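Local coordinates for conserved protein (Mycobacterium tuberculosis, PDB 1RFE), which is of unknown function but probably binds coenzyme F420 and may act as an oxidoreductase related to the pyridoxamine 5'-phosphate oxidase family, at residues 91-96 with 133-138; 27-32 with 61-66; 22-27 with 40-45. One frame throughout, in Å; residues are numbered along the deposited sequence.

Interaction 1 (91-96 with 133-138)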
loop_
_atom_site.group_PDB
_atom_site.type_symbol
_atom_site.label_atom_id
_atom_site.label_comp_id
_atom_site.label_asym_id
_atom_site.label_seq_id
_atom_site.Cartn_x
_atom_site.Cartn_y
_atom_site.Cartn_z
ATOM N N VAL A 91 10.126 -6.289 -3.532
ATOM C CA VAL A 91 9.780 -7.696 -3.563
ATOM C C VAL A 91 8.721 -7.948 -2.486
ATOM O O VAL A 91 8.675 -7.271 -1.454
ATOM C CB VAL A 91 11.019 -8.606 -3.350
ATOM C CG1 VAL A 91 12.057 -8.376 -4.426
ATOM C CG2 VAL A 91 11.639 -8.390 -1.977
ATOM N N ALA A 92 7.830 -8.874 -2.783
ATOM C CA ALA A 92 6.849 -9.365 -1.843
ATOM C C ALA A 92 7.276 -10.745 -1.336
ATOM O O ALA A 92 7.793 -11.517 -2.112
ATOM C CB ALA A 92 5.559 -9.540 -2.530
ATOM N N GLU A 93 7.059 -11.020 -0.036
ATOM C CA GLU A 93 7.004 -12.381 0.491
ATOM C C GLU A 93 5.552 -12.801 0.789
ATOM O O GLU A 93 4.785 -12.068 1.385
ATOM C CB GLU A 93 7.795 -12.467 1.774
ATOM C CG GLU A 93 7.864 -13.859 2.395
ATOM C CD GLU A 93 8.412 -13.827 3.827
ATOM O OE1 GLU A 93 8.736 -12.711 4.309
ATOM O OE2 GLU A 93 8.491 -14.919 4.466
ATOM N N ILE A 94 5.223 -14.018 0.372
ATOM C CA ILE A 94 3.998 -14.704 0.697
ATOM C C ILE A 94 4.182 -15.509 1.981
ATOM O O ILE A 94 5.093 -16.306 2.119
ATOM C CB ILE A 94 3.558 -15.550 -0.511
ATOM C CG1 ILE A 94 3.389 -14.620 -1.710
ATOM C CG2 ILE A 94 2.299 -16.339 -0.236
ATOM C CD1 ILE A 94 2.734 -15.235 -2.907
ATOM N N VAL A 95 3.311 -15.233 2.941
ATOM C CA VAL A 95 3.429 -15.729 4.291
ATOM C C VAL A 95 2.119 -16.383 4.595
ATOM O O VAL A 95 1.088 -15.730 4.426
ATOM C CB VAL A 95 3.639 -14.509 5.238
ATOM C CG1 VAL A 95 3.487 -14.864 6.735
ATOM C CG2 VAL A 95 4.955 -13.881 4.963
ATOM N N GLU A 96 2.117 -17.649 5.033
ATOM C CA GLU A 96 0.889 -18.275 5.566
ATOM C C GLU A 96 0.993 -18.652 7.061
ATOM O O GLU A 96 0.109 -19.305 7.627
ATOM C CB GLU A 96 0.455 -19.505 4.734
ATOM C CG GLU A 96 1.585 -20.394 4.241
ATOM C CD GLU A 96 1.111 -21.600 3.391
ATOM O OE1 GLU A 96 1.037 -21.468 2.141
ATOM O OE2 GLU A 96 0.845 -22.680 3.963
ATOM N N GLY A 133 -0.826 -13.742 3.623
ATOM C CA GLY A 133 -0.304 -12.410 3.824
ATOM C C GLY A 133 0.711 -12.105 2.726
ATOM O O GLY A 133 1.402 -13.017 2.272
ATOM N N VAL A 134 0.794 -10.832 2.305
ATOM C CA VAL A 134 1.773 -10.407 1.335
ATOM C C VAL A 134 2.538 -9.243 1.920
ATOM O O VAL A 134 2.021 -8.130 2.031
ATOM C CB VAL A 134 1.111 -10.016 -0.024
ATOM C CG1 VAL A 134 2.158 -9.409 -0.984
ATOM C CG2 VAL A 134 0.471 -11.234 -0.675
ATOM N N ARG A 135 3.756 -9.498 2.328
ATOM C CA ARG A 135 4.587 -8.475 2.879
ATOM C C ARG A 135 5.349 -7.761 1.763
ATOM O O ARG A 135 6.074 -8.376 1.032
ATOM C CB ARG A 135 5.537 -9.110 3.891
ATOM C CG ARG A 135 6.606 -8.238 4.534
ATOM C CD ARG A 135 7.542 -9.145 5.396
ATOM N NE ARG A 135 8.868 -8.646 5.689
ATOM C CZ ARG A 135 10.036 -9.072 5.142
ATOM N NH1 ARG A 135 10.137 -10.054 4.224
ATOM N NH2 ARG A 135 11.153 -8.497 5.562
ATOM N N ILE A 136 5.176 -6.448 1.681
ATOM C CA ILE A 136 5.875 -5.605 0.715
ATOM C C ILE A 136 7.180 -5.081 1.309
ATOM O O ILE A 136 7.220 -4.351 2.328
ATOM C CB ILE A 136 4.959 -4.498 0.223
ATOM C CG1 ILE A 136 3.749 -5.197 -0.428
ATOM C CG2 ILE A 136 5.729 -3.539 -0.746
ATOM C CD1 ILE A 136 2.713 -4.326 -1.013
ATOM N N VAL A 137 8.266 -5.482 0.673
ATOM C CA VAL A 137 9.581 -5.000 1.068
ATOM C C VAL A 137 10.143 -4.086 -0.004
ATOM O O VAL A 137 10.384 -4.517 -1.122
ATOM C CB VAL A 137 10.545 -6.143 1.264
ATOM C CG1 VAL A 137 11.892 -5.566 1.787
ATOM C CG2 VAL A 137 9.967 -7.132 2.224
ATOM N N ALA A 138 10.333 -2.820 0.334
ATOM C CA ALA A 138 10.737 -1.853 -0.641
ATOM C C ALA A 138 12.281 -1.892 -0.774
ATOM O O ALA A 138 12.999 -2.005 0.214
ATOM C CB ALA A 138 10.288 -0.500 -0.201
#

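Interaction 2 (27-32 with 61-66)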
loop_
_atom_site.group_PDB
_atom_site.type_symbol
_atom_site.label_atom_id
_atom_site.label_comp_id
_atom_site.label_asym_id
_atom_site.label_seq_id
_atom_site.Cartn_x
_atom_site.Cartn_y
_atom_site.Cartn_z
ATOM N N LEU A 27 -1.398 -1.701 -6.334
ATOM C CA LEU A 27 -0.400 -2.716 -6.406
ATOM C C LEU A 27 -0.246 -3.113 -7.862
ATOM O O LEU A 27 -1.224 -3.198 -8.573
ATOM C CB LEU A 27 -0.842 -3.938 -5.587
ATOM C CG LEU A 27 0.046 -5.191 -5.668
ATOM C CD1 LEU A 27 1.304 -4.996 -4.876
ATOM C CD2 LEU A 27 -0.726 -6.370 -5.208
ATOM N N ALA A 28 0.996 -3.278 -8.306
ATOM C CA ALA A 28 1.287 -3.920 -9.582
ATOM C C ALA A 28 2.081 -5.198 -9.319
ATOM O O ALA A 28 3.139 -5.142 -8.720
ATOM C CB ALA A 28 2.116 -3.011 -10.485
ATOM N N THR A 29 1.612 -6.310 -9.842
ATOM C CA THR A 29 2.435 -7.525 -9.973
ATOM C C THR A 29 2.680 -7.811 -11.456
ATOM O O THR A 29 2.137 -7.139 -12.373
ATOM C CB THR A 29 1.725 -8.767 -9.312
ATOM O OG1 THR A 29 0.435 -8.986 -9.920
ATOM C CG2 THR A 29 1.360 -8.539 -7.876
ATOM N N ILE A 30 3.493 -8.805 -11.729
ATOM C CA ILE A 30 3.907 -9.047 -13.083
ATOM C C ILE A 30 3.143 -10.265 -13.596
ATOM O O ILE A 30 3.252 -11.314 -13.033
ATOM C CB ILE A 30 5.412 -9.296 -13.140
ATOM C CG1 ILE A 30 6.116 -8.056 -12.657
ATOM C CG2 ILE A 30 5.866 -9.667 -14.612
ATOM C CD1 ILE A 30 7.600 -8.167 -12.651
ATOM N N GLY A 31 2.332 -10.082 -14.634
ATOM C CA GLY A 31 1.614 -11.193 -15.206
ATOM C C GLY A 31 2.544 -12.191 -15.846
ATOM O O GLY A 31 3.700 -11.893 -16.081
ATOM N N PRO A 32 2.024 -13.371 -16.170
ATOM C CA PRO A 32 2.851 -14.428 -16.767
ATOM C C PRO A 32 3.486 -14.091 -18.116
ATOM O O PRO A 32 4.493 -14.713 -18.471
ATOM C CB PRO A 32 1.880 -15.634 -16.920
ATOM C CG PRO A 32 0.558 -15.149 -16.727
ATOM C CD PRO A 32 0.633 -13.809 -15.984
ATOM N N ALA A 61 -1.394 -13.643 -6.054
ATOM C CA ALA A 61 -0.583 -14.631 -5.345
ATOM C C ALA A 61 0.157 -15.561 -6.320
ATOM O O ALA A 61 1.302 -15.889 -6.095
ATOM C CB ALA A 61 -1.427 -15.432 -4.415
ATOM N N VAL A 62 -0.512 -15.943 -7.392
ATOM C CA VAL A 62 0.085 -16.734 -8.474
ATOM C C VAL A 62 1.180 -15.959 -9.215
ATOM O O VAL A 62 2.287 -16.462 -9.373
ATOM C CB VAL A 62 -1.011 -17.291 -9.454
ATOM C CG1 VAL A 62 -0.402 -17.706 -10.829
ATOM C CG2 VAL A 62 -1.728 -18.465 -8.815
ATOM N N ASN A 63 0.931 -14.692 -9.532
ATOM C CA ASN A 63 1.983 -13.861 -10.125
ATOM C C ASN A 63 3.174 -13.787 -9.199
ATOM O O ASN A 63 4.355 -13.872 -9.602
ATOM C CB ASN A 63 1.517 -12.428 -10.410
ATOM C CG ASN A 63 0.479 -12.318 -11.498
ATOM O OD1 ASN A 63 -0.160 -11.241 -11.613
ATOM N ND2 ASN A 63 0.239 -13.403 -12.286
ATOM N N LEU A 64 2.882 -13.656 -7.919
ATOM C CA LEU A 64 3.949 -13.347 -7.006
ATOM C C LEU A 64 4.888 -14.520 -6.646
ATOM O O LEU A 64 6.009 -14.301 -6.259
ATOM C CB LEU A 64 3.400 -12.741 -5.733
ATOM C CG LEU A 64 3.006 -11.276 -5.864
ATOM C CD1 LEU A 64 2.320 -10.826 -4.562
ATOM C CD2 LEU A 64 4.147 -10.390 -6.196
ATOM N N ARG A 65 4.400 -15.730 -6.738
ATOM C CA ARG A 65 5.206 -16.908 -6.442
ATOM C C ARG A 65 6.118 -17.151 -7.621
ATOM O O ARG A 65 7.263 -17.592 -7.441
ATOM C CB ARG A 65 4.313 -18.142 -6.206
ATOM C CG ARG A 65 3.655 -18.197 -4.797
ATOM C CD ARG A 65 2.802 -19.447 -4.526
ATOM N NE ARG A 65 1.777 -19.193 -3.503
ATOM C CZ ARG A 65 0.439 -19.062 -3.702
ATOM N NH1 ARG A 65 -0.131 -19.166 -4.900
ATOM N NH2 ARG A 65 -0.343 -18.815 -2.638
ATOM N N ARG A 66 5.601 -16.853 -8.816
ATOM C CA ARG A 66 6.337 -16.977 -10.081
ATOM C C ARG A 66 7.388 -15.876 -10.204
ATOM O O ARG A 66 8.477 -16.124 -10.667
ATOM C CB ARG A 66 5.355 -16.938 -11.275
ATOM C CG ARG A 66 6.018 -17.216 -12.640
ATOM C CD ARG A 66 5.115 -17.215 -13.872
HETATM O O HOH W 1 4.810 -13.555 -12.640
#

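Interaction 3 (22-27 with 40-45)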
loop_
_atom_site.group_PDB
_atom_site.type_symbol
_atom_site.label_atom_id
_atom_site.label_comp_id
_atom_site.label_asym_id
_atom_site.label_seq_id
_atom_site.Cartn_x
_atom_site.Cartn_y
_atom_site.Cartn_z
ATOM N N SER A 22 -3.128 6.904 4.802
ATOM C CA SER A 22 -3.830 6.513 3.573
ATOM C C SER A 22 -4.656 5.239 3.748
ATOM O O SER A 22 -4.440 4.441 4.699
ATOM C CB SER A 22 -2.819 6.373 2.437
ATOM O OG SER A 22 -2.063 7.571 2.274
ATOM N N ARG A 23 -5.616 5.062 2.843
ATOM C CA ARG A 23 -6.529 3.923 2.830
ATOM C C ARG A 23 -6.333 2.939 1.684
ATOM O O ARG A 23 -6.532 1.697 1.824
ATOM C CB ARG A 23 -7.962 4.449 2.757
ATOM C CG ARG A 23 -8.383 5.017 4.106
ATOM C CD ARG A 23 -9.757 5.635 4.183
ATOM N NE ARG A 23 -10.830 4.677 3.939
ATOM C CZ ARG A 23 -11.474 4.001 4.870
ATOM N NH1 ARG A 23 -11.242 4.144 6.189
ATOM N NH2 ARG A 23 -12.444 3.217 4.482
ATOM N N THR A 24 -6.017 3.507 0.527
ATOM C CA THR A 24 -5.931 2.759 -0.730
ATOM C C THR A 24 -4.678 3.076 -1.495
ATOM O O THR A 24 -4.370 4.221 -1.724
ATOM C CB THR A 24 -7.118 3.091 -1.668
ATOM O OG1 THR A 24 -8.343 2.913 -0.967
ATOM C CG2 THR A 24 -7.215 2.051 -2.844
ATOM N N GLY A 25 -3.967 2.039 -1.914
ATOM C CA GLY A 25 -2.940 2.171 -2.910
ATOM C C GLY A 25 -3.204 1.268 -4.102
ATOM O O GLY A 25 -4.145 0.531 -4.117
ATOM N N THR A 26 -2.337 1.383 -5.096
ATOM C CA THR A 26 -2.303 0.546 -6.279
ATOM C C THR A 26 -1.105 -0.390 -6.268
ATOM O O THR A 26 0.033 0.046 -6.215
ATOM C CB THR A 26 -2.223 1.435 -7.532
ATOM O OG1 THR A 26 -3.369 2.312 -7.582
ATOM C CG2 THR A 26 -2.338 0.603 -8.809
ATOM N N LEU A 27 -1.398 -1.701 -6.334
ATOM C CA LEU A 27 -0.400 -2.716 -6.406
ATOM C C LEU A 27 -0.246 -3.113 -7.862
ATOM O O LEU A 27 -1.224 -3.198 -8.573
ATOM C CB LEU A 27 -0.842 -3.938 -5.587
ATOM C CG LEU A 27 0.046 -5.191 -5.668
ATOM C CD1 LEU A 27 1.304 -4.996 -4.876
ATOM C CD2 LEU A 27 -0.726 -6.370 -5.208
ATOM N N ALA A 40 -6.482 -2.101 -6.994
ATOM C CA ALA A 40 -6.564 -1.118 -5.934
ATOM C C ALA A 40 -6.815 -1.881 -4.610
ATOM O O ALA A 40 -7.776 -2.629 -4.512
ATOM C CB ALA A 40 -7.676 -0.208 -6.191
HETATM N N MSE A 41 -5.940 -1.695 -3.625
HETATM C CA MSE A 41 -5.869 -2.543 -2.438
HETATM C C MSE A 41 -6.015 -1.666 -1.159
HETATM O O MSE A 41 -5.360 -0.663 -1.044
HETATM C CB MSE A 41 -4.484 -3.256 -2.369
HETATM C CG MSE A 41 -4.203 -4.346 -3.468
HETATM SE SE MSE A 41 -5.546 -5.693 -3.374
HETATM C CE MSE A 41 -4.817 -6.672 -1.916
ATOM N N TRP A 42 -6.847 -2.104 -0.213
ATOM C CA TRP A 42 -6.681 -1.753 1.192
ATOM C C TRP A 42 -5.544 -2.561 1.760
ATOM O O TRP A 42 -5.123 -3.550 1.178
ATOM C CB TRP A 42 -7.912 -2.039 1.999
ATOM C CG TRP A 42 -9.041 -1.100 1.725
ATOM C CD1 TRP A 42 -9.034 -0.003 0.919
ATOM C CD2 TRP A 42 -10.344 -1.173 2.287
ATOM N NE1 TRP A 42 -10.269 0.610 0.937
ATOM C CE2 TRP A 42 -11.088 -0.087 1.782
ATOM C CE3 TRP A 42 -10.961 -2.038 3.198
ATOM C CZ2 TRP A 42 -12.431 0.141 2.135
ATOM C CZ3 TRP A 42 -12.315 -1.805 3.561
ATOM C CH2 TRP A 42 -13.018 -0.740 3.024
ATOM N N TYR A 43 -5.026 -2.127 2.892
ATOM C CA TYR A 43 -3.835 -2.774 3.410
ATOM C C TYR A 43 -3.686 -2.708 4.887
ATOM O O TYR A 43 -4.352 -1.891 5.601
ATOM C CB TYR A 43 -2.578 -2.250 2.689
ATOM C CG TYR A 43 -2.332 -0.788 2.827
ATOM C CD1 TYR A 43 -1.510 -0.286 3.847
ATOM C CD2 TYR A 43 -2.915 0.112 1.942
ATOM C CE1 TYR A 43 -1.281 1.109 3.961
ATOM C CE2 TYR A 43 -2.666 1.504 2.056
ATOM C CZ TYR A 43 -1.857 1.984 3.057
ATOM O OH TYR A 43 -1.646 3.352 3.150
ATOM N N ALA A 44 -2.804 -3.590 5.346
ATOM C CA ALA A 44 -2.315 -3.592 6.707
ATOM C C ALA A 44 -0.964 -2.915 6.812
ATOM O O ALA A 44 -0.210 -2.818 5.820
ATOM C CB ALA A 44 -2.247 -5.016 7.270
ATOM N N VAL A 45 -0.669 -2.436 8.022
ATOM C CA VAL A 45 0.643 -1.879 8.362
ATOM C C VAL A 45 1.172 -2.533 9.633
ATOM O O VAL A 45 0.544 -2.435 10.706
ATOM C CB VAL A 45 0.622 -0.329 8.558
ATOM C CG1 VAL A 45 2.021 0.189 8.674
ATOM C CG2 VAL A 45 -0.099 0.409 7.366
#

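Interaction 1 (91-96 with 133-138)
Glu93 and Arg135 face each other as a hydrogen-bonded antiparallel pair, and both side chains rise on the face they share with Val91, Val95 and Val137. Each has CG anti to the backbone N and an extended chain, which lets the two charged ends meet. There OE1 of Glu93 forms a salt bridge with NH1 of Arg135 at 3.0 Å, but the carboxylate and guanidinium planes are 85° apart. The bond is weak, bent to 126° at the hydrogen, so the pair falls short of a coplanar two-pronged bridge. Val137 CG2 packs against one face of the Arg135 guanidinium, 3.5 Å from its plane and over its centre. Further along that side of the sheet, Val91 CG2 reaches Val137 CB at 4.1 Å.

On the other face Ala92 CB touches Val134 CG1 at 3.7 Å. Two-way N-H...O bonds join Val91 to Val137, Glu93 to Arg135 and Val95 to Gly133, giving an unbroken ladder between strands 91-95 and 133-138, whose directions are 155° apart. Between these rungs the CA of Ala92 points its hydrogen at Arg135 O, 3.1 Å away.

Strand 49-55 flanks the other edge of 133-138, bringing Trp51 against Val95 and Arg135; Glu49, at the start of that strand, forms a second salt bridge with Arg135 NE. Helix 59-66 lays Leu64 over Ala92, Ile94 and Val134.

Interaction 2 (27-32 with 61-66)
Asn63, on helix 59-66, carries its side chain into the end of strand 25-30 and meets Thr29, Ile30 and Pro32. Its CB already lies 3.3 Å from Ile30 O. CG is anti to the carbonyl carbon (chi1 -68°), which turns one face of the carboxamide toward that same oxygen: Ile30 O stands 3.3 Å from Asn63 CG, almost on the normal to the amide plane, about equally far from OD1 and ND2. At the tip, OD1 accepts a hydrogen bond from Thr29 OG1 at 2.9 Å. The hydroxyl approaches in the carbonyl plane on a lone pair, with a C=O...donor angle of 121°. His37 ND1 bonds to OD1 as well, so two partners hold this buried oxygen and limit rotation of the amide. ND2 lies 3.7 Å from Pro32 CD and makes a weak bond to Gln59 OE1 one turn earlier in its own helix.

Strand 25-30 belongs to an antiparallel sheet, consistent with the split barrel of the FMN-binding family. The axis of helical residues 61-66 is 56° from the direction of strand residues 27-30, and 7.5 Å away at closest approach. Thr29 uses both branches: OG1 donates to the amide oxygen, while CG2 meets Leu64 CD2 at 3.7 Å, the two side chains crossing at about a right angle. Leu64 also touches Val70 of strand 69-76.

A water sits beside Asn63, donating to Ile30 O at 2.8 Å and to the backbone Asn63 O at 3.1 Å.

Interaction 3 (22-27 with 40-45)
In the beta hairpin of strands 25-30 and 36-46, Gly25 and Met41 (here selenomethionine) form a hydrogen-bonded antiparallel pair at the end away from the turn. The bond from Met41 N to Gly25 O, 2.9 Å, is nearly straight, 172° at the hydrogen; the return bond, Gly25 N to Met41 O, is longer at 3.2 Å. Beside this pair Leu27 CB packs on Met41 CG at 4.0 Å, on the side where Leu52 touches both residues. Thr24 CG2 meets Ala40 CB at 4.1 Å.

Next to this pair, the aromatic side chains of Trp42 and Tyr43 carry the contact. The hairpin is part of the sheet of what is probably an FMN-binding-type split barrel, and Tyr43 lies where it meets helices 12-21 and 98-112. Trp42 turns its pyrrole end to the first segment: CD1 lies 3.2 Å from Arg23 O, and Thr24 OG1 comes up at the edge in the ring plane, 3.5 Å from CD1. The Arg23 chain, bent at its third torsion, runs alongside the indole and brings NH2 to 3.9 Å from Trp42 CZ2, with the guanidinium and ring planes 74° apart, far from a parallel stack. Tyr112 stacks on the Trp42 ring and binds Arg23 O through its hydroxyl.

Tyr43 holds its ring between the backbone N and the carbonyl carbon (chi1 60°), which brings the ring against the backbone of residues 22-25 with Met41 O at its edge. Its OH comes 3.3 Å from Ser22 CB and is hydrogen-bonded to Val19 O in helix 12-21, while Arg111 makes a cation-pi contact with the ring.

In the fold
From the N terminus, 22-27 leaves helix 12-21 and pairs with 40-45, so interaction 3 closes the short loop of the first hairpin. Interaction 2 starts within that loop and ends after it, at 61-66: the two cross and share Leu27, with centres about 17 Å apart. It ties the far end of strand 25-30 to helix 59-66. Interaction 1 follows in series, closing a mostly helical excursion between 91-96 and 133-138. All three reach one antiparallel sheet, and interaction 1 touches each of the others: Ile94 CD1 packs 3.6 Å from Arg65 CG, joining interactions 1 and 2, and Ile136 CD1 lies 4.2 Å from Leu27 CD1, joining interactions 1 and 3.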